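Local coordinates for protein 3-polyprenyl-4-hydroxybenzoate decarboxylase and related decarboxylases (Pelotomaculum thermopropionicum, PDB 6H6X) that uses prenylated FMN as a UbiD-class decarboxylase, removing carbon dioxide from furandicarboxylic acid, and can carboxylate 2-furoic acid in the reverse direction, at residues V316-N321 / E339-G344; D367-I372 / A419-N424. The protein carries 8 engineered substitutions. All blocks are in the same frame, centred on the assembly; numbering follows the deposited sequence.

Interaction 1 of 2, residues V316-N321 / E339-G344; sequences VPTVKN and EKKHEG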
# COMPACT_ATOMS: atom_id res chain seq x y z
N VAL B 316 1.54 16.44 -23.34
CA VAL B 316 1.44 15.00 -23.54
C VAL B 316 -0.03 14.65 -23.68
O VAL B 316 -0.69 14.20 -22.72
CB VAL B 316 2.10 14.19 -22.40
CG1 VAL B 316 2.03 12.70 -22.68
CG2 VAL B 316 3.55 14.62 -22.19
N PRO B 317 -0.56 14.85 -24.91
CA PRO B 317 -2.02 14.70 -25.09
C PRO B 317 -2.52 13.28 -24.85
O PRO B 317 -3.69 13.07 -24.60
CB PRO B 317 -2.25 15.12 -26.57
CG PRO B 317 -0.88 15.14 -27.21
CD PRO B 317 0.09 15.43 -26.10
N THR B 318 -1.61 12.31 -24.90
CA THR B 318 -1.90 10.90 -24.57
C THR B 318 -2.08 10.58 -23.04
O THR B 318 -2.39 9.46 -22.66
CB THR B 318 -0.76 10.04 -25.15
OG1 THR B 318 0.51 10.55 -24.71
CG2 THR B 318 -0.79 10.07 -26.67
N VAL B 319 -1.87 11.55 -22.16
CA VAL B 319 -2.14 11.37 -20.71
C VAL B 319 -3.57 10.92 -20.43
O VAL B 319 -4.48 11.53 -20.89
CB VAL B 319 -1.81 12.66 -19.93
CG1 VAL B 319 -2.86 13.75 -20.21
CG2 VAL B 319 -1.70 12.39 -18.44
N LYS B 320 -3.76 9.84 -19.69
CA LYS B 320 -5.08 9.41 -19.25
C LYS B 320 -5.42 9.96 -17.83
O LYS B 320 -6.55 10.38 -17.59
CB LYS B 320 -5.16 7.89 -19.24
N ASN B 321 -4.47 9.89 -16.88
CA ASN B 321 -4.76 10.32 -15.50
C ASN B 321 -3.50 10.70 -14.72
O ASN B 321 -2.37 10.41 -15.15
CB ASN B 321 -5.51 9.21 -14.77
CG ASN B 321 -6.61 9.76 -13.82
OD1 ASN B 321 -6.68 10.97 -13.42
ND2 ASN B 321 -7.50 8.86 -13.47
N GLU B 339 -1.30 6.74 -22.40
CA GLU B 339 -1.54 5.75 -23.46
C GLU B 339 -0.43 6.03 -24.42
O GLU B 339 -0.55 6.90 -25.27
CB GLU B 339 -2.93 5.90 -24.08
CG GLU B 339 -3.25 4.88 -25.18
CD GLU B 339 -4.61 5.16 -25.85
OE1 GLU B 339 -4.73 6.23 -26.48
OE2 GLU B 339 -5.58 4.35 -25.73
N LYS B 340 0.69 5.34 -24.26
CA LYS B 340 1.91 5.75 -24.97
C LYS B 340 1.84 5.40 -26.48
O LYS B 340 1.49 4.28 -26.81
CB LYS B 340 3.15 5.13 -24.31
CG LYS B 340 4.44 5.47 -25.03
CD LYS B 340 5.68 5.28 -24.17
CE LYS B 340 5.91 3.83 -23.84
NZ LYS B 340 7.36 3.58 -23.70
N LYS B 341 2.18 6.36 -27.35
CA LYS B 341 2.28 6.16 -28.83
C LYS B 341 3.73 6.22 -29.30
O LYS B 341 4.10 5.45 -30.17
CB LYS B 341 1.54 7.23 -29.64
CG LYS B 341 0.14 7.61 -29.19
CD LYS B 341 -0.95 6.72 -29.73
CE LYS B 341 -2.23 7.55 -29.93
NZ LYS B 341 -3.39 6.70 -30.30
N HIS B 342 4.53 7.15 -28.78
CA HIS B 342 5.93 7.32 -29.20
C HIS B 342 6.83 7.22 -28.00
O HIS B 342 6.47 7.71 -26.93
CB HIS B 342 6.12 8.67 -29.92
CG HIS B 342 5.12 8.91 -31.03
ND1 HIS B 342 3.99 9.69 -30.87
CD2 HIS B 342 5.08 8.44 -32.31
CE1 HIS B 342 3.30 9.70 -32.00
NE2 HIS B 342 3.94 8.96 -32.89
N GLU B 343 8.00 6.62 -28.15
CA GLU B 343 8.97 6.65 -27.06
C GLU B 343 9.28 8.13 -26.92
O GLU B 343 9.12 8.89 -27.90
CB GLU B 343 10.23 5.84 -27.35
CG GLU B 343 10.91 5.31 -26.07
CD GLU B 343 10.41 3.92 -25.59
OE1 GLU B 343 11.17 3.27 -24.83
OE2 GLU B 343 9.27 3.47 -25.92
N GLY B 344 9.65 8.55 -25.72
CA GLY B 344 9.84 9.99 -25.45
C GLY B 344 8.69 10.66 -24.68
O GLY B 344 8.88 11.73 -24.08

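Interaction 2 of 2, residues D367-I372 / A419-N424; sequences DHEINI and ATIPLN. With CA (calcium ion), chain J.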
# COMPACT_ATOMS: atom_id res chain seq x y z
N ASP B 367 1.91 2.86 -17.95
CA ASP B 367 0.96 2.67 -19.02
C ASP B 367 -0.50 2.78 -18.51
O ASP B 367 -0.79 2.52 -17.34
CB ASP B 367 1.23 1.31 -19.68
CG ASP B 367 2.58 1.28 -20.44
OD1 ASP B 367 2.78 2.14 -21.34
OD2 ASP B 367 3.47 0.46 -20.11
N HIS B 368 -1.39 3.15 -19.43
CA HIS B 368 -2.83 3.38 -19.16
C HIS B 368 -3.55 2.26 -18.45
O HIS B 368 -4.49 2.53 -17.71
CB HIS B 368 -3.60 3.76 -20.47
CG HIS B 368 -3.62 2.68 -21.54
ND1 HIS B 368 -4.78 2.08 -21.99
CD2 HIS B 368 -2.62 2.12 -22.26
CE1 HIS B 368 -4.49 1.19 -22.92
NE2 HIS B 368 -3.19 1.20 -23.12
N GLU B 369 -3.14 1.02 -18.62
CA GLU B 369 -3.83 -0.08 -17.94
C GLU B 369 -3.46 -0.30 -16.44
O GLU B 369 -4.09 -1.13 -15.79
CB GLU B 369 -3.71 -1.38 -18.76
CG GLU B 369 -2.47 -2.26 -18.53
CD GLU B 369 -1.20 -1.72 -19.20
OE1 GLU B 369 -1.31 -0.90 -20.16
OE2 GLU B 369 -0.09 -2.18 -18.78
N ILE B 370 -2.46 0.44 -15.92
CA ILE B 370 -2.07 0.32 -14.50
C ILE B 370 -3.03 1.21 -13.74
O ILE B 370 -3.33 2.34 -14.14
CB ILE B 370 -0.60 0.74 -14.25
CG1 ILE B 370 0.37 -0.19 -14.99
CG2 ILE B 370 -0.29 0.80 -12.76
CD1 ILE B 370 0.33 -1.66 -14.56
N ASN B 371 -3.60 0.69 -12.68
CA ASN B 371 -4.41 1.55 -11.80
C ASN B 371 -3.43 2.33 -10.87
O ASN B 371 -2.84 1.77 -9.91
CB ASN B 371 -5.40 0.68 -11.02
CG ASN B 371 -6.19 1.45 -10.00
OD1 ASN B 371 -6.19 2.69 -9.96
ND2 ASN B 371 -6.84 0.70 -9.12
N ILE B 372 -3.29 3.59 -11.17
CA ILE B 372 -2.38 4.46 -10.48
C ILE B 372 -2.79 4.83 -9.08
O ILE B 372 -1.94 5.34 -8.32
CB ILE B 372 -2.13 5.76 -11.25
CG1 ILE B 372 -3.37 6.60 -11.37
CG2 ILE B 372 -1.55 5.45 -12.63
CD1 ILE B 372 -3.12 7.99 -11.81
N ALA B 419 8.29 3.94 -15.97
CA ALA B 419 7.97 2.57 -15.75
C ALA B 419 6.94 2.11 -16.82
O ALA B 419 6.05 1.32 -16.51
CB ALA B 419 7.40 2.39 -14.35
N THR B 420 7.04 2.65 -18.03
CA THR B 420 6.27 2.15 -19.16
C THR B 420 6.99 1.01 -19.90
O THR B 420 8.22 0.91 -19.91
CB THR B 420 5.92 3.28 -20.15
OG1 THR B 420 7.10 3.79 -20.80
CG2 THR B 420 5.25 4.42 -19.39
N ILE B 421 6.18 0.14 -20.49
CA ILE B 421 6.66 -0.91 -21.38
C ILE B 421 7.34 -0.26 -22.58
O ILE B 421 6.75 0.67 -23.21
CB ILE B 421 5.48 -1.79 -21.85
CG1 ILE B 421 4.90 -2.61 -20.69
CG2 ILE B 421 5.91 -2.73 -22.96
CD1 ILE B 421 3.42 -2.92 -20.89
N PRO B 422 8.57 -0.69 -22.94
CA PRO B 422 9.20 -0.16 -24.19
C PRO B 422 8.41 -0.57 -25.45
O PRO B 422 7.80 -1.65 -25.46
CB PRO B 422 10.60 -0.79 -24.17
CG PRO B 422 10.85 -1.14 -22.74
CD PRO B 422 9.50 -1.58 -22.22
N LEU B 423 8.39 0.28 -26.48
CA LEU B 423 7.44 0.12 -27.62
C LEU B 423 7.65 -1.07 -28.61
O LEU B 423 6.66 -1.61 -29.11
CB LEU B 423 7.34 1.42 -28.44
CG LEU B 423 6.32 2.40 -27.89
CD1 LEU B 423 6.42 3.71 -28.66
CD2 LEU B 423 4.91 1.82 -27.94
N ASN B 424 8.91 -1.41 -28.91
CA ASN B 424 9.31 -2.78 -29.33
C ASN B 424 10.81 -2.86 -29.64
O ASN B 424 11.64 -2.46 -28.83
CB ASN B 424 8.45 -3.44 -30.47
CG ASN B 424 7.99 -2.47 -31.59
OD1 ASN B 424 8.76 -1.66 -32.11
ND2 ASN B 424 6.73 -2.61 -31.99
CA CA J . 10.54 1.64 -18.81
O HOH W 1 3.59 0.55 -17.26
O HOH W 2 4.15 1.31 -23.45
O HOH W 3 10.49 2.57 -21.32

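Interaction 1 of 2, residues V316-N321 / E339-G344
Thr318 meets Glu339 through a backbone hydrogen bond, Glu339 N donating to Thr318 O over 2.9 Å. The bond is almost straight at the hydrogen (178°), although the donor stands 36° out of the carbonyl plane.

Van der Waals contacts also gather around Thr318. Its CB lies 3.1 Å from Glu339 O, a close approach, and its CG2 makes an apolar contact with Lys341 CG at 3.6 Å. With chi1 at 52°, OG1 sits between the backbone N and the carbonyl carbon, where it hydrogen-bonds Glu345 OE1, and CG2 therefore falls anti to that carbon, against the lysine. A threonine suits the position because one branch packs and the other bonds. Lys341 meets it through CG, near the root of an exposed chain bent at chi2 and chi3.

The contact lies where the antiparallel strands 319-324 and 333-338 of the C-terminal mixed sheet open out, strand 319-324 being outermost within the chain. Lys320 and Asn321 both face Ser337 in a classic beta bulge. Ahead of it comes a type I turn, closed by Val319 N to Val316 O at 3.0 Å; Pro317 fits its second position, the ring holding phi near the value the turn needs.

Charge acts inside the loop 339-344. Lys340 NZ bridges to Glu343 OE2 at 2.9 Å, from well above the carboxylate plane, and has second partners in Thr420 and Ile421. Glu345 OE2 accepts His342 N as well. Gly344, the N-cap residue of helix 345-356, has a positive phi, at which a beta carbon would press on the carbonyl oxygen of Glu343.

Interaction 2 of 2, residues D367-I372 / A419-N424
Asp367 receives the segment 419-424 on its carboxylate, beginning at Ala419, whose O accepts a hydrogen bond from a water at 2.7 Å, which also donates to Asp367 OD2 and accepts from Asp367 N. Thr420 CB lies 3.5 Å from Asp367 OD1, their side chains crossing near a right angle. Thr420 OG1 bonds Lys340, while its carbonyl O binds calcium at 2.7 Å, alongside Arg385 O, Asp418 O, Asp391 OD2 and a water.

Ile421 N donates to Asp367 OD2 over 2.8 Å, nearly straight (175°) and on the syn lone pair. With CG anti to the carbonyl carbon (chi1 -68°), the short acid ends near Ile421 N, and its two oxygens can serve that N-H and two waters. Ile421 CG1 lies beside Asp367 OD2 at 3.4 Å, and CD1 approaches Glu369, salt-bridged to Arg385. A second water links Ile421 O (2.7 Å) with Asp367 OD1. Replacing Asp367 by an alanine would probably leave the Ile421 N-H without its acceptor and take from each water one of its two.

One peptide group thus presents C=O to the metal and N-H to a carboxylate, so both charges are likely to polarise it in the same sense and stiffen the calcium-binding loop.

The two contacts sit side by side, their centres 10 Å apart: segments 339-344, 367-372 and 419-424 follow the parallel strands 333-338, 362-367 and 414-418, while 316-321 enters strand 319-324. Lys340 of interaction 1 joins them: its NZ lies 2.9 Å from Thr420 OG1 and 3.0 Å from Ile421 O, so one ammonium holds the loops 339-344 and 419-424 together. Leu423 CD1 packs 3.3 Å from Lys341 O. Interaction 2 carries a calcium ligand itself, whereas the side chain of Thr318 in interaction 1 is about 9 Å from that of Thr420. Neither includes a residue of the prenylated FMN pocket, and their centres lie about 29 and 30 Å from the centre of the chain.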